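Local structure of N(G),N(G)-dimethylarginine dimethylaminohydrolase (Pseudomonas aeruginosa, 3RHY) at residues F63-V68 with V113-I118; I77-A82 with I107-T112; A202-W207 with V247-L252. The protein hydrolyses N-omega-methyl-L-arginine and asymmetric N-omega,N-omega-dimethyl-L-arginine to L-citrulline and methylamine or dimethylamine. All coordinates share one frame; numbering follows the deposited sequence.

Contact 1 (F63-V68 with V113-I118). With HM3 ((4-chloropyridin-2-yl)methanol), chain C.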
loop_
_atom_site.group_PDB
_atom_site.type_symbol
_atom_site.label_atom_id
_atom_site.label_comp_id
_atom_site.label_asym_id
_atom_site.label_seq_id
_atom_site.Cartn_x
_atom_site.Cartn_y
_atom_site.Cartn_z
ATOM N N PHE A 63 -7.094 1.611 -6.171
ATOM C CA PHE A 63 -6.009 1.090 -5.355
ATOM C C PHE A 63 -4.737 1.019 -6.180
ATOM O O PHE A 63 -4.310 -0.060 -6.593
ATOM C CB PHE A 63 -6.389 -0.290 -4.801
ATOM C CG PHE A 63 -7.615 -0.266 -3.928
ATOM C CD1 PHE A 63 -8.661 -1.157 -4.148
ATOM C CD2 PHE A 63 -7.735 0.667 -2.902
ATOM C CE1 PHE A 63 -9.814 -1.121 -3.362
ATOM C CE2 PHE A 63 -8.887 0.712 -2.108
ATOM C CZ PHE A 63 -9.928 -0.186 -2.344
ATOM N N VAL A 64 -4.135 2.186 -6.402
ATOM C CA VAL A 64 -2.918 2.296 -7.198
ATOM C C VAL A 64 -1.689 1.679 -6.567
ATOM O O VAL A 64 -0.641 1.586 -7.212
ATOM C CB VAL A 64 -2.589 3.773 -7.535
ATOM C CG1 VAL A 64 -3.513 4.273 -8.612
ATOM C CG2 VAL A 64 -2.702 4.643 -6.278
ATOM N N GLU A 65 -1.799 1.262 -5.310
ATOM C CA GLU A 65 -0.653 0.654 -4.647
ATOM C C GLU A 65 -0.235 -0.653 -5.317
ATOM O O GLU A 65 0.953 -0.954 -5.426
ATOM C CB GLU A 65 -0.963 0.376 -3.164
ATOM C CG GLU A 65 0.091 -0.500 -2.478
ATOM C CD GLU A 65 0.017 -0.460 -0.949
ATOM O OE1 GLU A 65 -0.974 -0.965 -0.369
ATOM O OE2 GLU A 65 0.963 0.082 -0.335
ATOM N N ASP A 66 -1.211 -1.423 -5.773
ATOM C CA ASP A 66 -0.926 -2.722 -6.375
ATOM C C ASP A 66 -0.241 -2.805 -7.739
ATOM O O ASP A 66 0.646 -3.640 -7.929
ATOM C CB ASP A 66 -2.207 -3.559 -6.391
ATOM C CG ASP A 66 -2.708 -3.853 -4.996
ATOM O OD1 ASP A 66 -1.870 -4.190 -4.136
ATOM O OD2 ASP A 66 -3.931 -3.751 -4.756
ATOM N N PRO A 67 -0.640 -1.958 -8.703
ATOM C CA PRO A 67 -0.033 -1.981 -10.041
ATOM C C PRO A 67 1.455 -1.649 -10.110
ATOM O O PRO A 67 2.105 -1.957 -11.104
ATOM C CB PRO A 67 -0.865 -0.957 -10.817
ATOM C CG PRO A 67 -2.195 -1.009 -10.141
ATOM C CD PRO A 67 -1.813 -1.062 -8.685
ATOM N N VAL A 68 1.999 -1.010 -9.077
ATOM C CA VAL A 68 3.416 -0.635 -9.110
ATOM C C VAL A 68 4.105 -0.529 -7.753
ATOM O O VAL A 68 3.474 -0.250 -6.736
ATOM C CB VAL A 68 3.628 0.751 -9.776
ATOM C CG1 VAL A 68 5.045 0.842 -10.327
ATOM C CG2 VAL A 68 2.589 0.999 -10.857
ATOM N N VAL A 113 2.405 -10.298 -9.044
ATOM C CA VAL A 113 2.784 -9.462 -7.915
ATOM C C VAL A 113 1.792 -8.311 -7.729
ATOM O O VAL A 113 1.264 -7.754 -8.691
ATOM C CB VAL A 113 4.185 -8.831 -8.121
ATOM C CG1 VAL A 113 4.474 -7.839 -6.998
ATOM C CG2 VAL A 113 5.263 -9.901 -8.163
ATOM N N GLU A 114 1.519 -7.984 -6.478
ATOM C CA GLU A 114 0.670 -6.854 -6.152
ATOM C C GLU A 114 1.507 -6.149 -5.104
ATOM O O GLU A 114 1.904 -6.764 -4.105
ATOM C CB GLU A 114 -0.677 -7.298 -5.588
ATOM C CG GLU A 114 -1.540 -8.033 -6.604
ATOM C CD GLU A 114 -3.007 -8.043 -6.234
ATOM O OE1 GLU A 114 -3.318 -7.988 -5.023
ATOM O OE2 GLU A 114 -3.853 -8.119 -7.153
ATOM N N ALA A 115 1.813 -4.876 -5.350
ATOM C CA ALA A 115 2.644 -4.105 -4.437
ATOM C C ALA A 115 2.057 -3.974 -3.042
ATOM O O ALA A 115 2.748 -3.566 -2.119
ATOM C CB ALA A 115 2.924 -2.735 -5.020
ATOM N N GLY A 116 0.781 -4.305 -2.893
ATOM C CA GLY A 116 0.156 -4.238 -1.587
ATOM C C GLY A 116 0.736 -5.306 -0.674
ATOM O O GLY A 116 0.562 -5.253 0.546
ATOM N N ASP A 117 1.424 -6.277 -1.272
ATOM C CA ASP A 117 2.055 -7.359 -0.524
ATOM C C ASP A 117 3.500 -7.019 -0.232
ATOM O O ASP A 117 4.249 -7.862 0.246
ATOM C CB ASP A 117 2.028 -8.673 -1.312
ATOM C CG ASP A 117 0.701 -9.379 -1.217
ATOM O OD1 ASP A 117 0.142 -9.416 -0.105
ATOM O OD2 ASP A 117 0.222 -9.906 -2.238
ATOM N N ILE A 118 3.901 -5.787 -0.518
ATOM C CA ILE A 118 5.284 -5.413 -0.283
ATOM C C ILE A 118 5.395 -4.249 0.685
ATOM O O ILE A 118 4.716 -3.231 0.525
ATOM C CB ILE A 118 5.984 -5.056 -1.612
ATOM C CG1 ILE A 118 5.707 -6.150 -2.648
ATOM C CG2 ILE A 118 7.474 -4.933 -1.400
ATOM C CD1 ILE A 118 6.278 -5.862 -4.024
HETATM C C1 HM3 C . -6.636 -6.247 0.178
HETATM N N1 HM3 C . -6.843 -4.688 -1.743
HETATM C C2 HM3 C . -6.387 -4.898 -0.499
HETATM C C3 HM3 C . -5.688 -3.903 0.174
HETATM C C4 HM3 C . -5.464 -2.683 -0.455
HETATM C C5 HM3 C . -5.952 -2.506 -1.744
HETATM C C6 HM3 C . -6.645 -3.541 -2.365
HETATM O O1 HM3 C . -6.544 -7.316 -0.769
#

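Contact 2 (I77-A82 with I107-T112)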
loop_
_atom_site.group_PDB
_atom_site.type_symbol
_atom_site.label_atom_id
_atom_site.label_comp_id
_atom_site.label_asym_id
_atom_site.label_seq_id
_atom_site.Cartn_x
_atom_site.Cartn_y
_atom_site.Cartn_z
ATOM N N ILE A 77 6.847 -2.190 -12.511
ATOM C CA ILE A 77 5.460 -2.438 -12.881
ATOM C C ILE A 77 5.215 -3.887 -12.473
ATOM O O ILE A 77 5.964 -4.791 -12.868
ATOM C CB ILE A 77 5.236 -2.305 -14.415
ATOM C CG1 ILE A 77 5.594 -0.889 -14.893
ATOM C CG2 ILE A 77 3.801 -2.642 -14.761
ATOM C CD1 ILE A 77 4.692 0.212 -14.373
ATOM N N THR A 78 4.179 -4.103 -11.668
ATOM C CA THR A 78 3.842 -5.433 -11.187
ATOM C C THR A 78 2.902 -6.139 -12.154
ATOM O O THR A 78 2.779 -5.750 -13.308
ATOM C CB THR A 78 3.181 -5.358 -9.791
ATOM O OG1 THR A 78 1.957 -4.611 -9.871
ATOM C CG2 THR A 78 4.116 -4.679 -8.808
ATOM N N ARG A 79 2.248 -7.189 -11.671
ATOM C CA ARG A 79 1.305 -7.957 -12.476
ATOM C C ARG A 79 0.328 -8.601 -11.497
ATOM O O ARG A 79 0.587 -9.672 -10.969
ATOM C CB ARG A 79 2.052 -9.021 -13.286
ATOM C CG ARG A 79 1.196 -9.763 -14.312
ATOM C CD ARG A 79 2.061 -10.561 -15.298
ATOM N NE ARG A 79 1.257 -11.363 -16.217
ATOM C CZ ARG A 79 0.706 -12.530 -15.903
ATOM N NH1 ARG A 79 0.877 -13.041 -14.691
ATOM N NH2 ARG A 79 -0.034 -13.177 -16.789
ATOM N N PRO A 80 -0.805 -7.932 -11.234
ATOM C CA PRO A 80 -1.855 -8.384 -10.317
ATOM C C PRO A 80 -2.310 -9.825 -10.479
ATOM O O PRO A 80 -2.361 -10.356 -11.587
ATOM C CB PRO A 80 -2.982 -7.398 -10.581
ATOM C CG PRO A 80 -2.245 -6.143 -10.874
ATOM C CD PRO A 80 -1.157 -6.618 -11.803
ATOM N N GLY A 81 -2.639 -10.455 -9.355
ATOM C CA GLY A 81 -3.114 -11.824 -9.389
ATOM C C GLY A 81 -4.506 -11.811 -9.985
ATOM O O GLY A 81 -4.863 -12.679 -10.781
ATOM N N ALA A 82 -5.289 -10.809 -9.596
ATOM C CA ALA A 82 -6.648 -10.645 -10.092
ATOM C C ALA A 82 -6.580 -10.322 -11.574
ATOM O O ALA A 82 -6.000 -9.310 -11.971
ATOM C CB ALA A 82 -7.338 -9.513 -9.343
ATOM N N ILE A 107 7.375 -7.027 -13.957
ATOM C CA ILE A 107 7.181 -8.442 -13.661
ATOM C C ILE A 107 6.573 -9.113 -14.898
ATOM O O ILE A 107 5.603 -8.614 -15.466
ATOM C CB ILE A 107 6.225 -8.624 -12.459
ATOM C CG1 ILE A 107 6.788 -7.901 -11.232
ATOM C CG2 ILE A 107 6.030 -10.102 -12.161
ATOM C CD1 ILE A 107 8.084 -8.484 -10.718
ATOM N N GLU A 108 7.142 -10.245 -15.305
ATOM C CA GLU A 108 6.677 -10.969 -16.487
ATOM C C GLU A 108 5.899 -12.236 -16.142
ATOM O O GLU A 108 6.155 -12.873 -15.122
ATOM C CB GLU A 108 7.884 -11.334 -17.364
ATOM C CG GLU A 108 8.709 -10.132 -17.812
ATOM C CD GLU A 108 7.967 -9.244 -18.804
ATOM O OE1 GLU A 108 6.737 -9.063 -18.648
ATOM O OE2 GLU A 108 8.613 -8.712 -19.735
ATOM N N ALA A 109 4.947 -12.602 -16.992
ATOM C CA ALA A 109 4.163 -13.811 -16.755
ATOM C C ALA A 109 5.131 -14.993 -16.720
ATOM O O ALA A 109 6.199 -14.945 -17.345
ATOM C CB ALA A 109 3.143 -13.996 -17.864
ATOM N N PRO A 110 4.786 -16.066 -15.988
ATOM C CA PRO A 110 3.569 -16.260 -15.198
ATOM C C PRO A 110 3.649 -15.676 -13.791
ATOM O O PRO A 110 2.764 -15.899 -12.963
ATOM C CB PRO A 110 3.422 -17.775 -15.183
ATOM C CG PRO A 110 4.849 -18.217 -15.041
ATOM C CD PRO A 110 5.599 -17.301 -16.002
ATOM N N GLY A 111 4.711 -14.933 -13.514
ATOM C CA GLY A 111 4.841 -14.343 -12.195
ATOM C C GLY A 111 3.757 -13.311 -11.922
ATOM O O GLY A 111 3.383 -12.549 -12.817
ATOM N N THR A 112 3.227 -13.300 -10.700
ATOM C CA THR A 112 2.206 -12.325 -10.329
ATOM C C THR A 112 2.669 -11.597 -9.082
ATOM O O THR A 112 3.276 -12.190 -8.192
ATOM C CB THR A 112 0.818 -12.968 -10.052
ATOM O OG1 THR A 112 0.871 -13.755 -8.854
ATOM C CG2 THR A 112 0.394 -13.842 -11.230
HETATM O O HOH W 1 4.338 -6.247 -15.811
#

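Contact 3 (A202-W207 with V247-L252). With HM3 ((4-chloropyridin-2-yl)methanol), chain C.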
loop_
_atom_site.group_PDB
_atom_site.type_symbol
_atom_site.label_atom_id
_atom_site.label_comp_id
_atom_site.label_asym_id
_atom_site.label_seq_id
_atom_site.Cartn_x
_atom_site.Cartn_y
_atom_site.Cartn_z
ATOM N N ALA A 202 -6.885 -0.846 11.667
ATOM C CA ALA A 202 -5.966 0.264 11.884
ATOM C C ALA A 202 -4.499 -0.153 11.806
ATOM O O ALA A 202 -3.614 0.671 12.032
ATOM C CB ALA A 202 -6.249 0.923 13.227
ATOM N N ALA A 203 -4.240 -1.427 11.507
ATOM C CA ALA A 203 -2.864 -1.905 11.378
ATOM C C ALA A 203 -2.318 -1.404 10.041
ATOM O O ALA A 203 -1.110 -1.415 9.802
ATOM C CB ALA A 203 -2.819 -3.425 11.426
ATOM N N ASN A 204 -3.228 -0.973 9.169
ATOM C CA ASN A 204 -2.863 -0.446 7.861
ATOM C C ASN A 204 -2.837 1.070 7.955
ATOM O O ASN A 204 -3.881 1.722 7.916
ATOM C CB ASN A 204 -3.875 -0.885 6.796
ATOM C CG ASN A 204 -3.504 -0.397 5.392
ATOM O OD1 ASN A 204 -3.695 -1.109 4.404
ATOM N ND2 ASN A 204 -2.989 0.824 5.300
ATOM N N CYS A 205 -1.631 1.618 8.089
ATOM C CA CYS A 205 -1.423 3.055 8.192
ATOM C C CYS A 205 -0.283 3.463 7.274
ATOM O O CYS A 205 0.530 2.631 6.878
ATOM C CB CYS A 205 -1.060 3.440 9.629
ATOM S SG CYS A 205 -2.406 3.273 10.804
ATOM N N ILE A 206 -0.214 4.745 6.935
ATOM C CA ILE A 206 0.868 5.189 6.077
ATOM C C ILE A 206 1.659 6.339 6.653
ATOM O O ILE A 206 1.104 7.344 7.096
ATOM C CB ILE A 206 0.372 5.606 4.674
ATOM C CG1 ILE A 206 -0.679 6.714 4.786
ATOM C CG2 ILE A 206 -0.144 4.388 3.941
ATOM C CD1 ILE A 206 -1.077 7.311 3.459
ATOM N N TRP A 207 2.970 6.168 6.645
ATOM C CA TRP A 207 3.869 7.199 7.115
ATOM C C TRP A 207 4.111 8.094 5.899
ATOM O O TRP A 207 4.351 7.598 4.794
ATOM C CB TRP A 207 5.188 6.572 7.570
ATOM C CG TRP A 207 6.225 7.567 8.001
ATOM C CD1 TRP A 207 6.427 8.051 9.263
ATOM C CD2 TRP A 207 7.200 8.207 7.164
ATOM N NE1 TRP A 207 7.466 8.952 9.268
ATOM C CE2 TRP A 207 7.961 9.068 7.993
ATOM C CE3 TRP A 207 7.505 8.139 5.797
ATOM C CZ2 TRP A 207 9.008 9.854 7.497
ATOM C CZ3 TRP A 207 8.548 8.924 5.303
ATOM C CH2 TRP A 207 9.287 9.768 6.154
ATOM N N VAL A 247 -5.760 2.843 3.841
ATOM C CA VAL A 247 -5.050 4.032 3.382
ATOM C C VAL A 247 -3.778 3.754 2.585
ATOM O O VAL A 247 -3.410 4.540 1.715
ATOM C CB VAL A 247 -4.685 4.979 4.558
ATOM C CG1 VAL A 247 -5.938 5.601 5.127
ATOM C CG2 VAL A 247 -3.923 4.218 5.633
ATOM N N SER A 248 -3.101 2.647 2.859
ATOM C CA SER A 248 -1.881 2.357 2.126
ATOM C C SER A 248 -2.167 1.967 0.686
ATOM O O SER A 248 -1.335 2.186 -0.194
ATOM C CB SER A 248 -1.109 1.224 2.789
ATOM O OG SER A 248 -1.708 -0.023 2.496
ATOM N N CYS A 249 -3.355 1.401 0.462
ATOM C CA CYS A 249 -3.787 0.913 -0.853
ATOM C C CYS A 249 -4.099 1.989 -1.875
ATOM O O CYS A 249 -3.926 1.787 -3.072
ATOM C CB CYS A 249 -5.056 0.050 -0.719
ATOM S SG CYS A 249 -4.972 -1.299 0.497
ATOM N N MET A 250 -4.567 3.129 -1.393
ATOM C CA MET A 250 -4.999 4.203 -2.267
ATOM C C MET A 250 -3.981 5.193 -2.813
ATOM O O MET A 250 -4.355 6.207 -3.389
ATOM C CB MET A 250 -6.134 4.946 -1.573
ATOM C CG MET A 250 -7.203 3.997 -1.049
ATOM S SD MET A 250 -8.614 4.874 -0.404
ATOM C CE MET A 250 -8.159 5.060 1.271
ATOM N N SER A 251 -2.698 4.912 -2.647
ATOM C CA SER A 251 -1.701 5.816 -3.174
ATOM C C SER A 251 -0.361 5.144 -3.341
ATOM O O SER A 251 -0.121 4.046 -2.820
ATOM C CB SER A 251 -1.552 7.042 -2.269
ATOM O OG SER A 251 -1.076 6.678 -0.987
ATOM N N LEU A 252 0.495 5.814 -4.105
ATOM C CA LEU A 252 1.858 5.376 -4.376
ATOM C C LEU A 252 2.640 6.510 -3.729
ATOM O O LEU A 252 2.277 7.678 -3.876
ATOM C CB LEU A 252 2.109 5.322 -5.886
ATOM C CG LEU A 252 2.336 3.982 -6.613
ATOM C CD1 LEU A 252 1.869 2.803 -5.788
ATOM C CD2 LEU A 252 1.620 4.023 -7.955
HETATM C C1 HM3 C . -6.636 -6.247 0.178
HETATM N N1 HM3 C . -6.843 -4.688 -1.743
HETATM C C2 HM3 C . -6.387 -4.898 -0.499
HETATM C C3 HM3 C . -5.688 -3.903 0.174
HETATM C C4 HM3 C . -5.464 -2.683 -0.455
HETATM C C5 HM3 C . -5.952 -2.506 -1.744
HETATM C C6 HM3 C . -6.645 -3.541 -2.365
HETATM O O1 HM3 C . -6.544 -7.316 -0.769
#

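Contact 1 (F63-V68 with V113-I118)
D66 meets the 113-118 segment with both its backbone and its carboxylate. Its main-chain O accepts a nearly straight hydrogen bond from A115 N (3.1 Å, 176° at the hydrogen), which arrives in the carbonyl plane on a lone pair; T78 OG1 probably donates to the same oxygen. Along the side chain, D66 CB lies 4.1 Å from E114 CB, and D66 CG is about equally far from E114 CB and G116 N. The carboxylate then divides its work. D66 OD1 takes a weak, bent bond from G116 N (2.9 Å), while D66 OD2 forms a salt bridge with R85 and lies 3.6 Å from HM3 C6. D66 CG stands beside the backbone N and anti to the carbonyl carbon (chi1 -63°), an orientation that brings the carboxylate up to the start of the 3-10 turn 115-117. E114 OE1 lies 4.2 Å from D66 OD1, with the carboxylate planes 20° apart; R85 on one acid and R132 on the other probably offset this like-charge pair. E114 OE1 is also hydrogen-bonded to H162. The extended E65 chain runs past G116 CA, and its carboxylate continues to K164 and R253. F63 lays one ring face against the inhibitor, with HM3 C5 3.5 Å from F63 CG and offset toward the rim. E65 and D66, inferred substrate-binding residues, thus line the central active site of the alpha/beta-propeller fold of the DDAH family.

Contact 2 (I77-A82 with I107-T112)
The carbonyl oxygen of I107 takes a hydrogen bond from a water at 2.7 Å, and the same water donates to T78 O, thus joining the two backbones. Beside this bridge I107 N donates to I77 O (2.9 Å), and the two links together tie the beginnings of the segments. The side chain of I107 turns inward over the same place: I107 CG1, lying beside the backbone N, packs 3.8 Å from T78 CA, and helix 135-147 adjoins it through Q140 and M141. R79 spans the rest of the contact. With CG anti to the backbone N (chi1 -172°) and the chain extended as far as NE, it reaches across the turn E108-G111, with the cis peptide before P110, and R79 CD passes 3.4 Å from G111 O. R79 NH1 donates to G111 O (3.2 Å), the oxygen lying 22° out of the guanidinium plane; the donor sits above the carbonyl plane, not on a lone pair. One guanidinium face of R79 carries A109 CB, off centre and 3.3 Å above the plane, whereas T112 CG2 lies at the edge. R86 NH1 lies close to R79 NH2, a like-charge pair that the G111 carbonyl may partly offset. Where the chains close again, T112 CA makes a bent CA-H...O contact with R79 O (3.2 Å), and T112 OG1 is held by R132 O. I77 bonds to both E105 and I107 in parallel-strand fashion, so the contact continues the pairing of strands 75-77 and 104-106, beyond which the chains are bridged by water and then by R79.

Contact 3 (A202-W207 with V247-L252)
Residues 247-249 have helical backbone angles without regular helix bonds and lie against the entry into strand 206-208, with I206 and S248 the closest pair of alpha carbons. This is the loop carrying C249, the inferred nucleophile, in the alpha/beta propeller of DDAH, and I206 and V247 supply its apolar backing. Both side chains point across the contact and meet obliquely, I206 CG2 to V247 CG2 4.1 Å. I206 CG1 occupies the position between the backbone N and the carbonyl carbon (chi1 57°), which leaves I206 CG2, anti to the carbonyl carbon, to press on S248: it is 3.2 Å from S248 CA, tighter than ordinary carbon packing, and 3.5 Å from S248 CB. I213 of strand 211-215 and Y38 of helix 28-42 continue this apolar layer. V247 CG2 also lies 3.4 Å from the main-chain O of N204. The N204 side chain, with CG anti to the backbone N, extends over the S248 side chain, whose hydroxyl is hydrogen-bonded to E65 OE1. E65, an inferred substrate-binding residue, is thus tied to the loop, and a backbone bond with C249 adds a second link. C249 has its sulfur beside the backbone N and anti to the carbonyl carbon (chi1 -52°), turned toward the inhibitor. There C249 SG is bonded covalently to HM3 C4, of the pyridine ring, at 1.8 Å.

Contact 2 is nested along the chain inside the loop closed by contact 1, and contact 3 follows both. Contacts 1 and 2 have centres about 10 Å apart and are continuous: V113 N lies 2.7 Å from R79 O in a probable backbone hydrogen bond, and helix 135-147 borders both. Contacts 1 and 3, with centres about 11 Å apart, flank the same inhibitor and lie near the centre of the molecule, whereas the centres of contacts 2 and 3 are about 22 Å apart and the two do not touch. The chain thus starts at the acidic segment 63-68, goes out to contact 2, returns through 113-118 and later supplies the cysteine loop, so that residues far apart in sequence are gathered around one active site.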